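PDB 5JBD: inactive glucansucrase from Lactobacillus reuteri, which belongs to glycosyl hydrolase family 70, a family with a TIM-type barrel, and carries a bound calcium ion. Local coordinates for residues A[169-174]-A[849-854]; A[243-248]-A[840-845]; A[433-438]-A[479-484]; A[455-460]-A[513-518]. All coordinates share one frame; numbering follows the deposited sequence.

Contact 1: residues A[169-174]-A[849-854]; sequences ASSELS and IGIGLA
The carboxylate of Glu172 reaches across to the backbone of Ile849 and Gly850, and one oxygen collects both amide hydrogens: Ile849 N and Gly850 N each lie 2.9 Å from Glu172 OE2. The bond from Gly850 is almost straight (174° at the hydrogen) and that from Ile849 is more bent. Both donors come down on the same face of the carboxylate, well above its plane. Beyond CG the glutamate chain is extended, and this length suits glutamate to the task. OE2 is also hydrogen-bonded to Tyr786 OH, while OE1 takes Asn848 N, so three successive amides converge on one buried carboxylate and would be expected to stabilise its negative charge.

A second kind of bond uses a hydroxyl. Ile851 N donates to Ser171 OG over 3.1 Å, nearly in line with its hydrogen. A chi1 of 61° sets OG between the backbone N and carbonyl carbon of Ser171, where its single hydrogen can be directed to Pro165 O, with Ser168 O as an alternative.

Van der Waals contacts, several of them carbon against oxygen, surround these bonds. Ile851 CG2 rests 3.7 Å from Ser171 OG and 3.8 Å from Ser171 CB, and Ile849 CG1 lies 3.5 Å from Glu172 OE2. Gly850 brings its bare CA within 3.5 Å of Ser171 OG; its phi is positive (112°), and a CB would run into the preceding carbonyl oxygen.

The contact thus joins a 3-10 turn, between helix 151-162 and strand 193-197, to the loop after strand 841-845; strand 784-791 borders it, with Tyr786 touching both isoleucines.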
loop_
_atom_site.group_PDB
_atom_site.type_symbol
_atom_site.label_atom_id
_atom_site.label_comp_id
_atom_site.label_asym_id
_atom_site.label_seq_id
_atom_site.Cartn_x
_atom_site.Cartn_y
_atom_site.Cartn_z
ATOM N N ALA A 169 14.188 13.679 -14.777
ATOM C CA ALA A 169 13.168 13.812 -13.740
ATOM C C ALA A 169 12.731 15.245 -13.435
ATOM O O ALA A 169 11.534 15.500 -13.328
ATOM C CB ALA A 169 13.636 13.127 -12.457
ATOM N N SER A 170 13.679 16.178 -13.357
ATOM C CA SER A 170 13.367 17.522 -12.837
ATOM C C SER A 170 12.264 18.272 -13.603
ATOM O O SER A 170 11.484 19.003 -12.992
ATOM C CB SER A 170 14.624 18.395 -12.719
ATOM O OG SER A 170 15.155 18.716 -13.983
ATOM N N SER A 171 12.164 18.081 -14.918
ATOM C CA SER A 171 11.100 18.743 -15.705
ATOM C C SER A 171 9.673 18.256 -15.380
ATOM O O SER A 171 8.715 18.886 -15.791
ATOM C CB SER A 171 11.335 18.591 -17.218
ATOM O OG SER A 171 11.340 17.230 -17.602
ATOM N N GLU A 172 9.539 17.132 -14.675
ATOM C CA GLU A 172 8.222 16.642 -14.255
ATOM C C GLU A 172 7.604 17.476 -13.121
ATOM O O GLU A 172 6.397 17.394 -12.887
ATOM C CB GLU A 172 8.315 15.173 -13.860
ATOM C CG GLU A 172 8.739 14.281 -15.027
ATOM C CD GLU A 172 8.806 12.806 -14.661
ATOM O OE1 GLU A 172 8.805 12.474 -13.450
ATOM O OE2 GLU A 172 8.871 11.969 -15.596
ATOM N N LEU A 173 8.446 18.252 -12.429
ATOM C CA LEU A 173 8.045 19.238 -11.412
ATOM C C LEU A 173 7.592 18.596 -10.099
ATOM O O LEU A 173 6.451 18.745 -9.680
ATOM C CB LEU A 173 6.992 20.216 -11.955
ATOM C CG LEU A 173 7.318 20.950 -13.258
ATOM C CD1 LEU A 173 6.114 21.781 -13.683
ATOM C CD2 LEU A 173 8.547 21.836 -13.123
ATOM N N SER A 174 8.502 17.862 -9.464
ATOM C CA SER A 174 8.248 17.287 -8.144
ATOM C C SER A 174 8.131 18.382 -7.100
ATOM O O SER A 174 8.870 19.356 -7.129
ATOM C CB SER A 174 9.367 16.331 -7.728
ATOM O OG SER A 174 9.137 15.829 -6.415
ATOM N N ILE A 849 11.141 10.243 -15.712
ATOM C CA ILE A 849 11.690 10.120 -17.084
ATOM C C ILE A 849 11.856 11.439 -17.844
ATOM O O ILE A 849 12.710 11.534 -18.742
ATOM C CB ILE A 849 10.873 9.127 -17.941
ATOM C CG1 ILE A 849 9.417 9.578 -18.100
ATOM C CG2 ILE A 849 10.942 7.731 -17.327
ATOM C CD1 ILE A 849 8.594 8.685 -18.993
ATOM N N GLY A 850 11.031 12.429 -17.522
ATOM C CA GLY A 850 11.084 13.750 -18.138
ATOM C C GLY A 850 9.866 14.021 -18.996
ATOM O O GLY A 850 9.307 13.100 -19.598
ATOM N N ILE A 851 9.479 15.291 -19.064
ATOM C CA ILE A 851 8.284 15.719 -19.797
ATOM C C ILE A 851 8.595 16.113 -21.246
ATOM O O ILE A 851 7.672 16.259 -22.047
ATOM C CB ILE A 851 7.555 16.867 -19.030
ATOM C CG1 ILE A 851 6.068 16.964 -19.399
ATOM C CG2 ILE A 851 8.213 18.229 -19.264
ATOM C CD1 ILE A 851 5.270 15.697 -19.211
ATOM N N GLY A 852 9.887 16.287 -21.566
ATOM C CA GLY A 852 10.339 16.707 -22.901
ATOM C C GLY A 852 10.995 15.637 -23.753
ATOM O O GLY A 852 11.712 15.973 -24.696
ATOM N N LEU A 853 10.768 14.358 -23.437
ATOM C CA LEU A 853 11.314 13.256 -24.239
ATOM C C LEU A 853 10.731 13.234 -25.648
ATOM O O LEU A 853 11.448 12.924 -26.606
ATOM C CB LEU A 853 11.083 11.886 -23.576
ATOM C CG LEU A 853 11.851 11.560 -22.292
ATOM C CD1 LEU A 853 11.492 10.169 -21.781
ATOM C CD2 LEU A 853 13.347 11.648 -22.506
ATOM N N ALA A 854 9.438 13.554 -25.762
ATOM C CA ALA A 854 8.729 13.526 -27.047
ATOM C C ALA A 854 9.301 14.537 -28.034
ATOM O O ALA A 854 9.359 15.730 -27.735
ATOM C CB ALA A 854 7.243 13.775 -26.831
#

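Contact 2: residues A[243-248]-A[840-845]; sequences DIDNSN and YQNGTS. With CA (calcium ion), chain C.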
loop_
_atom_site.group_PDB
_atom_site.type_symbol
_atom_site.label_atom_id
_atom_site.label_comp_id
_atom_site.label_asym_id
_atom_site.label_seq_id
_atom_site.Cartn_x
_atom_site.Cartn_y
_atom_site.Cartn_z
ATOM N N ASP A 243 -2.574 4.574 -11.350
ATOM C CA ASP A 243 -3.874 4.535 -10.680
ATOM C C ASP A 243 -4.917 3.884 -11.585
ATOM O O ASP A 243 -5.153 4.351 -12.703
ATOM C CB ASP A 243 -4.324 5.945 -10.298
ATOM C CG ASP A 243 -5.489 5.940 -9.307
ATOM O OD1 ASP A 243 -5.246 5.603 -8.146
ATOM O OD2 ASP A 243 -6.638 6.248 -9.681
ATOM N N ILE A 244 -5.542 2.810 -11.107
ATOM C CA ILE A 244 -6.509 2.071 -11.920
ATOM C C ILE A 244 -7.852 2.798 -11.944
ATOM O O ILE A 244 -8.341 3.253 -10.900
ATOM C CB ILE A 244 -6.679 0.630 -11.414
ATOM C CG1 ILE A 244 -5.334 -0.113 -11.407
ATOM C CG2 ILE A 244 -7.709 -0.119 -12.257
ATOM C CD1 ILE A 244 -4.657 -0.258 -12.761
ATOM N N ASP A 245 -8.448 2.918 -13.136
ATOM C CA ASP A 245 -9.762 3.548 -13.274
ATOM C C ASP A 245 -10.883 2.580 -12.852
ATOM O O ASP A 245 -11.484 1.893 -13.679
ATOM C CB ASP A 245 -10.015 4.074 -14.677
ATOM C CG ASP A 245 -11.370 4.751 -14.805
ATOM O OD1 ASP A 245 -12.007 5.050 -13.760
ATOM O OD2 ASP A 245 -11.803 5.014 -15.944
ATOM N N ASN A 246 -11.184 2.594 -11.558
ATOM C CA ASN A 246 -12.248 1.753 -10.993
ATOM C C ASN A 246 -13.682 2.274 -11.249
ATOM O O ASN A 246 -14.642 1.669 -10.769
ATOM C CB ASN A 246 -11.976 1.492 -9.498
ATOM C CG ASN A 246 -10.854 0.467 -9.277
ATOM O OD1 ASN A 246 -11.028 -0.726 -9.565
ATOM N ND2 ASN A 246 -9.718 0.909 -8.766
ATOM N N SER A 247 -13.833 3.363 -12.007
ATOM C CA SER A 247 -15.144 3.775 -12.558
ATOM C C SER A 247 -15.442 3.122 -13.924
ATOM O O SER A 247 -16.576 3.186 -14.397
ATOM C CB SER A 247 -15.212 5.286 -12.717
ATOM O OG SER A 247 -14.436 5.730 -13.822
ATOM N N ASN A 248 -14.439 2.523 -14.570
ATOM C CA ASN A 248 -14.650 1.910 -15.895
ATOM C C ASN A 248 -15.420 0.593 -15.728
ATOM O O ASN A 248 -14.938 -0.295 -15.028
ATOM C CB ASN A 248 -13.302 1.681 -16.594
ATOM C CG ASN A 248 -13.456 1.137 -18.009
ATOM O OD1 ASN A 248 -14.124 0.123 -18.218
ATOM N ND2 ASN A 248 -12.850 1.814 -18.987
ATOM N N TYR A 840 -7.381 2.074 -19.264
ATOM C CA TYR A 840 -7.948 1.592 -18.004
ATOM C C TYR A 840 -7.385 2.281 -16.747
ATOM O O TYR A 840 -7.590 1.782 -15.623
ATOM C CB TYR A 840 -7.732 0.071 -17.890
ATOM C CG TYR A 840 -8.450 -0.750 -18.925
ATOM C CD1 TYR A 840 -9.810 -0.553 -19.184
ATOM C CD2 TYR A 840 -7.781 -1.738 -19.653
ATOM C CE1 TYR A 840 -10.467 -1.305 -20.133
ATOM C CE2 TYR A 840 -8.438 -2.495 -20.612
ATOM C CZ TYR A 840 -9.777 -2.278 -20.846
ATOM O OH TYR A 840 -10.451 -3.019 -21.790
ATOM N N GLN A 841 -6.712 3.422 -16.923
ATOM C CA GLN A 841 -5.968 4.099 -15.845
ATOM C C GLN A 841 -6.322 5.587 -15.780
ATOM O O GLN A 841 -6.572 6.221 -16.819
ATOM C CB GLN A 841 -4.455 3.936 -16.072
ATOM C CG GLN A 841 -4.010 2.486 -16.021
ATOM C CD GLN A 841 -2.570 2.273 -16.463
ATOM O OE1 GLN A 841 -1.723 3.166 -16.376
ATOM N NE2 GLN A 841 -2.286 1.064 -16.918
ATOM N N ASN A 842 -6.344 6.122 -14.558
ATOM C CA ASN A 842 -6.626 7.538 -14.312
ATOM C C ASN A 842 -5.395 8.410 -14.486
ATOM O O ASN A 842 -5.516 9.571 -14.878
ATOM C CB ASN A 842 -7.132 7.761 -12.869
ATOM C CG ASN A 842 -8.540 7.237 -12.635
ATOM O OD1 ASN A 842 -8.851 6.738 -11.530
ATOM N ND2 ASN A 842 -9.398 7.362 -13.620
ATOM N N GLY A 843 -4.216 7.853 -14.201
ATOM C CA GLY A 843 -2.984 8.625 -14.225
ATOM C C GLY A 843 -1.883 7.859 -13.548
ATOM O O GLY A 843 -2.020 6.660 -13.290
ATOM N N THR A 844 -0.777 8.537 -13.280
ATOM C CA THR A 844 0.361 7.921 -12.607
ATOM C C THR A 844 1.063 8.950 -11.755
ATOM O O THR A 844 1.037 10.142 -12.075
ATOM C CB THR A 844 1.377 7.293 -13.607
ATOM O OG1 THR A 844 2.507 6.751 -12.902
ATOM C CG2 THR A 844 1.880 8.325 -14.601
ATOM N N SER A 845 1.703 8.492 -10.678
ATOM C CA SER A 845 2.697 9.305 -9.997
ATOM C C SER A 845 3.864 9.552 -10.957
ATOM O O SER A 845 4.060 8.798 -11.905
ATOM C CB SER A 845 3.184 8.655 -8.701
ATOM O OG SER A 845 3.569 7.305 -8.889
HETATM CA CA CA C . -7.390 5.550 -7.052
HETATM O O HOH W 1 -7.791 3.491 -8.238
#
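The side chains of Asp243 and Asn842 meet at a slant with their flat ends nearly coplanar, planes 27° apart, and Asn842 CB lies 3.6 Å from Asp243 OD2. With CG anti to the backbone N (chi1 -166°), the carboxylate of Asp243 also meets the calcium ion through both oxygens, OD1 at 2.4 Å and OD2 at a looser 2.8 Å from the metal. Aspartate suits the place, being short and able to chelate with two oxygens. Glu237, Asn287 and Asn751 also bind the ion, as does a water that donates to Ile244 O.

The backbones pair antiparallel, Asn842 N donating to Asp243 O (2.8 Å); just past the end of strand 242-244, Asp245 N continues the pairing to Tyr840 O (2.9 Å). Ile244 and Gln841 form a non-hydrogen-bonded pair whose side chains diverge. Strand 841-845 lies between 242-244 and 193-197 in a six-stranded antiparallel sheet, so an early and a late part of the chain build one sheet, consistent with the U-shaped chain course of family 70.

Asp245 crosses Asn842 at about a right angle. Its OD1 accepts from Ser247 N in an Asx turn, and its OD2 from Arg217 N. Asn248 ND2 hydrogen-bonds to a bound glycerol and makes van der Waals contact with the edge of the Tyr840 ring, 3.9 Å from CD1, amide and ring planes 74° apart; its OD1 caps Val250 N at the start of helix 249-263, whose Val250 and Val251 also touch Tyr840.

Contact 3: residues A[433-438]-A[479-484]; sequences DQEKTN and KSIYYD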
loop_
_atom_site.group_PDB
_atom_site.type_symbol
_atom_site.label_atom_id
_atom_site.label_comp_id
_atom_site.label_asym_id
_atom_site.label_seq_id
_atom_site.Cartn_x
_atom_site.Cartn_y
_atom_site.Cartn_z
ATOM N N ASP A 433 16.103 1.361 21.109
ATOM C CA ASP A 433 15.152 2.306 21.734
ATOM C C ASP A 433 13.936 1.597 22.326
ATOM O O ASP A 433 13.484 1.943 23.427
ATOM C CB ASP A 433 14.720 3.385 20.736
ATOM C CG ASP A 433 13.939 4.497 21.386
ATOM O OD1 ASP A 433 14.545 5.295 22.136
ATOM O OD2 ASP A 433 12.711 4.600 21.132
ATOM N N GLN A 434 13.406 0.602 21.623
ATOM C CA GLN A 434 12.229 -0.151 22.108
ATOM C C GLN A 434 12.448 -0.772 23.495
ATOM O O GLN A 434 11.508 -0.857 24.298
ATOM C CB GLN A 434 11.836 -1.232 21.086
ATOM C CG GLN A 434 10.500 -1.924 21.328
ATOM C CD GLN A 434 10.172 -2.964 20.257
ATOM O OE1 GLN A 434 10.996 -3.844 19.933
ATOM N NE2 GLN A 434 8.991 -2.865 19.691
ATOM N N GLU A 435 13.687 -1.176 23.790
ATOM C CA GLU A 435 14.028 -1.787 25.093
ATOM C C GLU A 435 14.175 -0.809 26.265
ATOM O O GLU A 435 14.191 -1.240 27.416
ATOM C CB GLU A 435 15.324 -2.597 24.960
ATOM C CG GLU A 435 15.194 -3.736 23.972
ATOM C CD GLU A 435 15.941 -4.959 24.421
ATOM O OE1 GLU A 435 17.181 -4.952 24.317
ATOM O OE2 GLU A 435 15.281 -5.913 24.878
ATOM N N LYS A 436 14.296 0.486 25.965
ATOM C CA LYS A 436 14.530 1.506 26.982
ATOM C C LYS A 436 13.259 1.869 27.760
ATOM O O LYS A 436 12.139 1.712 27.271
ATOM C CB LYS A 436 15.086 2.788 26.346
ATOM C CG LYS A 436 16.487 2.637 25.787
ATOM C CD LYS A 436 16.932 3.897 25.064
ATOM C CE LYS A 436 18.278 3.691 24.387
ATOM N NZ LYS A 436 18.806 4.958 23.818
ATOM N N THR A 437 13.463 2.354 28.976
ATOM C CA THR A 437 12.397 3.018 29.745
ATOM C C THR A 437 12.062 4.369 29.081
ATOM O O THR A 437 10.905 4.619 28.731
ATOM C CB THR A 437 12.826 3.196 31.207
ATOM O OG1 THR A 437 12.978 1.902 31.807
ATOM C CG2 THR A 437 11.799 4.009 32.004
ATOM N N ASN A 438 13.082 5.208 28.873
ATOM C CA ASN A 438 12.915 6.529 28.256
ATOM C C ASN A 438 13.084 6.486 26.764
ATOM O O ASN A 438 14.115 6.902 26.236
ATOM C CB ASN A 438 13.895 7.518 28.846
ATOM C CG ASN A 438 13.564 7.829 30.247
ATOM O OD1 ASN A 438 12.589 8.529 30.524
ATOM N ND2 ASN A 438 14.333 7.256 31.152
ATOM N N LYS A 479 11.266 -13.663 18.995
ATOM C CA LYS A 479 10.147 -13.024 19.674
ATOM C C LYS A 479 10.496 -11.587 20.072
ATOM O O LYS A 479 11.635 -11.285 20.472
ATOM C CB LYS A 479 9.743 -13.812 20.920
ATOM C CG LYS A 479 9.173 -15.187 20.636
ATOM C CD LYS A 479 8.986 -15.930 21.949
ATOM C CE LYS A 479 8.298 -17.266 21.742
ATOM N NZ LYS A 479 8.099 -17.933 23.059
ATOM N N SER A 480 9.497 -10.712 19.991
ATOM C CA SER A 480 9.625 -9.330 20.456
ATOM C C SER A 480 9.647 -9.302 21.980
ATOM O O SER A 480 9.147 -10.205 22.651
ATOM C CB SER A 480 8.446 -8.481 19.950
ATOM O OG SER A 480 8.327 -7.262 20.672
ATOM N N ILE A 481 10.203 -8.236 22.532
ATOM C CA ILE A 481 10.068 -7.966 23.975
ATOM C C ILE A 481 8.599 -8.025 24.456
ATOM O O ILE A 481 8.329 -8.395 25.603
ATOM C CB ILE A 481 10.720 -6.585 24.325
ATOM C CG1 ILE A 481 10.787 -6.343 25.835
ATOM C CG2 ILE A 481 10.062 -5.418 23.579
ATOM C CD1 ILE A 481 11.443 -5.028 26.240
ATOM N N TYR A 482 7.653 -7.664 23.594
ATOM C CA TYR A 482 6.236 -7.633 23.993
ATOM C C TYR A 482 5.464 -8.940 23.784
ATOM O O TYR A 482 4.270 -8.984 24.070
ATOM C CB TYR A 482 5.519 -6.479 23.289
ATOM C CG TYR A 482 6.152 -5.139 23.537
ATOM C CD1 TYR A 482 6.357 -4.674 24.842
ATOM C CD2 TYR A 482 6.555 -4.311 22.473
ATOM C CE1 TYR A 482 6.955 -3.446 25.070
ATOM C CE2 TYR A 482 7.158 -3.078 22.706
ATOM C CZ TYR A 482 7.342 -2.649 24.012
ATOM O OH TYR A 482 7.925 -1.416 24.249
ATOM N N TYR A 483 6.130 -10.004 23.326
ATOM C CA TYR A 483 5.442 -11.286 23.043
ATOM C C TYR A 483 4.666 -11.828 24.257
ATOM O O TYR A 483 3.490 -12.219 24.130
ATOM C CB TYR A 483 6.434 -12.354 22.516
ATOM C CG TYR A 483 5.798 -13.716 22.225
ATOM C CD1 TYR A 483 5.577 -14.642 23.245
ATOM C CD2 TYR A 483 5.402 -14.066 20.931
ATOM C CE1 TYR A 483 4.981 -15.863 22.997
ATOM C CE2 TYR A 483 4.829 -15.296 20.672
ATOM C CZ TYR A 483 4.626 -16.189 21.705
ATOM O OH TYR A 483 4.057 -17.404 21.470
ATOM N N ASP A 484 5.311 -11.860 25.425
ATOM C CA ASP A 484 4.689 -12.491 26.596
ATOM C C ASP A 484 3.425 -11.736 27.033
ATOM O O ASP A 484 2.387 -12.352 27.314
ATOM C CB ASP A 484 5.676 -12.605 27.763
ATOM C CG ASP A 484 6.709 -13.711 27.571
ATOM O OD1 ASP A 484 6.521 -14.613 26.735
ATOM O OD2 ASP A 484 7.721 -13.673 28.286
HETATM O O HOH W 2 7.582 -5.125 19.116
#
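This is a small, mainly van der Waals contact bridged by one water, in which Gln434, near the end of helix 420-434, meets Tyr482 and Ile481 in the turn leading into helix 483-496. With chi1 at -170° and the chain extended, the glutamine reaches across to the tyrosine ring. Its amide plane stands 86° to that ring, and Gln434 NE2 lies 3.5 Å from Tyr482 CE2 on an oblique approach, while the aliphatic CG packs 3.8 Å from the same carbon. A glutamine thus serves both greasy and polar needs here. Ile481 CG2 sits over the centre of the Tyr482 ring and also touches Gln434 OE1 at 4.1 Å.

The contact joins the C-terminal end of helix 420-434 to the turn ahead of helix 483-496, on either side of barrel strand 460-464 in the sequence. Val446 and Pro447 of helix 446-455 also touch Tyr482.

A water bonds to Ser480 OG at 2.7 Å and, weakly, to Gln434 NE2. The same hydroxyl accepts from Tyr482 N, 3.0 Å from Ser480 OG and nearly straight, a capping bond that suits a short serine just ahead of a helix. At the exposed margin, Glu435 OE2 comes 4.2 Å from Ile481 CD1.

Contact 4: residues A[455-460]-A[513-518]; sequences SNKDTV and SVRYGK
Ser513 points toward Ser455, and a water joins their hydroxyls, 2.7 Å from Ser513 OG and donating to both Ser455 OG and Asn456 OD1. Serine suits both places: its short side chain lets the hydroxyls share one water, and each has a further partner, Ala451 O for Ser455 and Gln501 NE2 for Ser513. Gln501 is a partner of Asn456 too.

Two residues on, Arg515 carries most of the contact. Turns near -60° at chi1, chi2 and chi3 curl its chain so that NH1 donates to Ser455 O (2.9 Å, 162° at the hydrogen). The oxygen lies in the guanidinium plane, yet the donor stands above the carbonyl plane. Lys457 CB lies over the centre of one guanidinium face, 3.6 Å from CZ. The lysine's ammonium leads away, bonding to Thr378 O and to Asp458 OD2 in a salt bridge, so the like charges stay apart. Arg515 NH2 bonds to Gly499 O, a second backbone acceptor for the buried guanidinium.

Arg515 thus ties strand 510-515 of an antiparallel sheet to the loop before barrel strand 460-464, consistent with domain C, the beta domain that the permuted family 70 chain inserts between that strand and 652-654.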
loop_
_atom_site.group_PDB
_atom_site.type_symbol
_atom_site.label_atom_id
_atom_site.label_comp_id
_atom_site.label_asym_id
_atom_site.label_seq_id
_atom_site.Cartn_x
_atom_site.Cartn_y
_atom_site.Cartn_z
ATOM N N SER A 455 -9.709 -5.973 25.180
ATOM C CA SER A 455 -10.866 -6.028 26.087
ATOM C C SER A 455 -12.044 -5.190 25.583
ATOM O O SER A 455 -13.145 -5.318 26.116
ATOM C CB SER A 455 -10.465 -5.597 27.506
ATOM O OG SER A 455 -9.948 -4.274 27.537
ATOM N N ASN A 456 -11.828 -4.344 24.570
ATOM C CA ASN A 456 -12.905 -3.483 24.051
ATOM C C ASN A 456 -14.066 -4.275 23.414
ATOM O O ASN A 456 -13.841 -5.221 22.654
ATOM C CB ASN A 456 -12.354 -2.478 23.019
ATOM C CG ASN A 456 -11.852 -1.182 23.647
ATOM O OD1 ASN A 456 -12.031 -0.910 24.841
ATOM N ND2 ASN A 456 -11.260 -0.343 22.814
ATOM N N LYS A 457 -15.300 -3.854 23.718
ATOM C CA LYS A 457 -16.513 -4.387 23.097
ATOM C C LYS A 457 -16.736 -3.692 21.750
ATOM O O LYS A 457 -16.231 -2.584 21.523
ATOM C CB LYS A 457 -17.713 -4.078 24.022
ATOM C CG LYS A 457 -19.039 -4.717 23.648
ATOM C CD LYS A 457 -20.095 -4.412 24.712
ATOM C CE LYS A 457 -21.438 -5.058 24.405
ATOM N NZ LYS A 457 -21.973 -4.594 23.106
ATOM N N ASP A 458 -17.569 -4.291 20.902
ATOM C CA ASP A 458 -17.952 -3.696 19.633
ATOM C C ASP A 458 -16.737 -3.358 18.761
ATOM O O ASP A 458 -16.559 -2.216 18.311
ATOM C CB ASP A 458 -18.893 -2.498 19.840
ATOM C CG ASP A 458 -20.302 -2.934 20.239
ATOM O OD1 ASP A 458 -20.907 -3.745 19.514
ATOM O OD2 ASP A 458 -20.788 -2.468 21.285
ATOM N N THR A 459 -15.897 -4.368 18.571
ATOM C CA THR A 459 -14.812 -4.312 17.609
ATOM C C THR A 459 -14.246 -5.693 17.295
ATOM O O THR A 459 -14.353 -6.610 18.100
ATOM C CB THR A 459 -13.642 -3.379 18.096
ATOM O OG1 THR A 459 -12.752 -3.111 17.004
ATOM C CG2 THR A 459 -12.874 -3.998 19.236
ATOM N N VAL A 460 -13.637 -5.828 16.114
ATOM C CA VAL A 460 -12.750 -6.946 15.828
ATOM C C VAL A 460 -11.316 -6.410 15.936
ATOM O O VAL A 460 -10.861 -5.688 15.056
ATOM C CB VAL A 460 -13.005 -7.566 14.432
ATOM C CG1 VAL A 460 -12.059 -8.743 14.193
ATOM C CG2 VAL A 460 -14.462 -7.995 14.301
ATOM N N SER A 513 -11.498 -0.476 32.819
ATOM C CA SER A 513 -12.332 -0.971 31.720
ATOM C C SER A 513 -12.751 -2.382 32.091
ATOM O O SER A 513 -11.901 -3.253 32.241
ATOM C CB SER A 513 -11.562 -0.971 30.406
ATOM O OG SER A 513 -12.414 -1.343 29.343
ATOM N N VAL A 514 -14.059 -2.570 32.287
ATOM C CA VAL A 514 -14.612 -3.803 32.827
ATOM C C VAL A 514 -15.528 -4.442 31.793
ATOM O O VAL A 514 -16.382 -3.747 31.225
ATOM C CB VAL A 514 -15.412 -3.538 34.121
ATOM C CG1 VAL A 514 -16.185 -4.776 34.563
ATOM C CG2 VAL A 514 -14.459 -3.106 35.247
ATOM N N ARG A 515 -15.362 -5.745 31.578
ATOM C CA ARG A 515 -16.335 -6.554 30.837
ATOM C C ARG A 515 -17.080 -7.457 31.808
ATOM O O ARG A 515 -16.466 -8.065 32.684
ATOM C CB ARG A 515 -15.637 -7.357 29.727
ATOM C CG ARG A 515 -14.926 -6.495 28.676
ATOM C CD ARG A 515 -15.882 -5.580 27.907
ATOM N NE ARG A 515 -16.875 -6.339 27.141
ATOM C CZ ARG A 515 -16.653 -6.944 25.969
ATOM N NH1 ARG A 515 -15.459 -6.895 25.388
ATOM N NH2 ARG A 515 -17.646 -7.619 25.370
ATOM N N TYR A 516 -18.403 -7.519 31.683
ATOM C CA TYR A 516 -19.227 -8.176 32.716
ATOM C C TYR A 516 -19.365 -9.687 32.545
ATOM O O TYR A 516 -19.776 -10.361 33.488
ATOM C CB TYR A 516 -20.616 -7.514 32.822
ATOM C CG TYR A 516 -20.527 -6.079 33.271
ATOM C CD1 TYR A 516 -20.135 -5.766 34.573
ATOM C CD2 TYR A 516 -20.806 -5.035 32.409
ATOM C CE1 TYR A 516 -19.998 -4.450 34.997
ATOM C CE2 TYR A 516 -20.713 -3.708 32.835
ATOM C CZ TYR A 516 -20.303 -3.426 34.129
ATOM O OH TYR A 516 -20.195 -2.121 34.565
ATOM N N GLY A 517 -19.011 -10.218 31.369
ATOM C CA GLY A 517 -19.025 -11.667 31.130
ATOM C C GLY A 517 -20.090 -12.097 30.132
ATOM O O GLY A 517 -21.034 -11.349 29.835
ATOM N N LYS A 518 -19.941 -13.313 29.617
ATOM C CA LYS A 518 -20.866 -13.836 28.613
ATOM C C LYS A 518 -22.277 -13.915 29.200
ATOM O O LYS A 518 -22.471 -14.452 30.286
ATOM C CB LYS A 518 -20.423 -15.209 28.103
ATOM C CG LYS A 518 -21.192 -15.625 26.859
ATOM C CD LYS A 518 -20.845 -17.015 26.382
ATOM C CE LYS A 518 -21.737 -17.383 25.202
ATOM N NZ LYS A 518 -21.521 -18.796 24.831
HETATM O O HOH W 3 -10.814 -1.806 27.200
#

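From the N terminus, residues 169-174 come first and close the longest loop, meeting 849-854 in contact 1. Contact 2, between 243-248 and 840-845, is nested inside it, and their late segments adjoin in sequence, so both tie early and late chain parts together near the calcium-bearing sheet. Within contact 2's loop lie the two shorter closures, contacts 3 and 4. Their segments alternate, 433-438, 455-460, 479-484 and 513-518, so these contacts cross. Contact 3 joins the end of helix 420-434 to the turn before helix 483-496, whereas contact 4 ties the antiparallel sheet to the loop leading into barrel strand 460-464. Contacts 1 and 4 lie on opposite sides of the chain's centre.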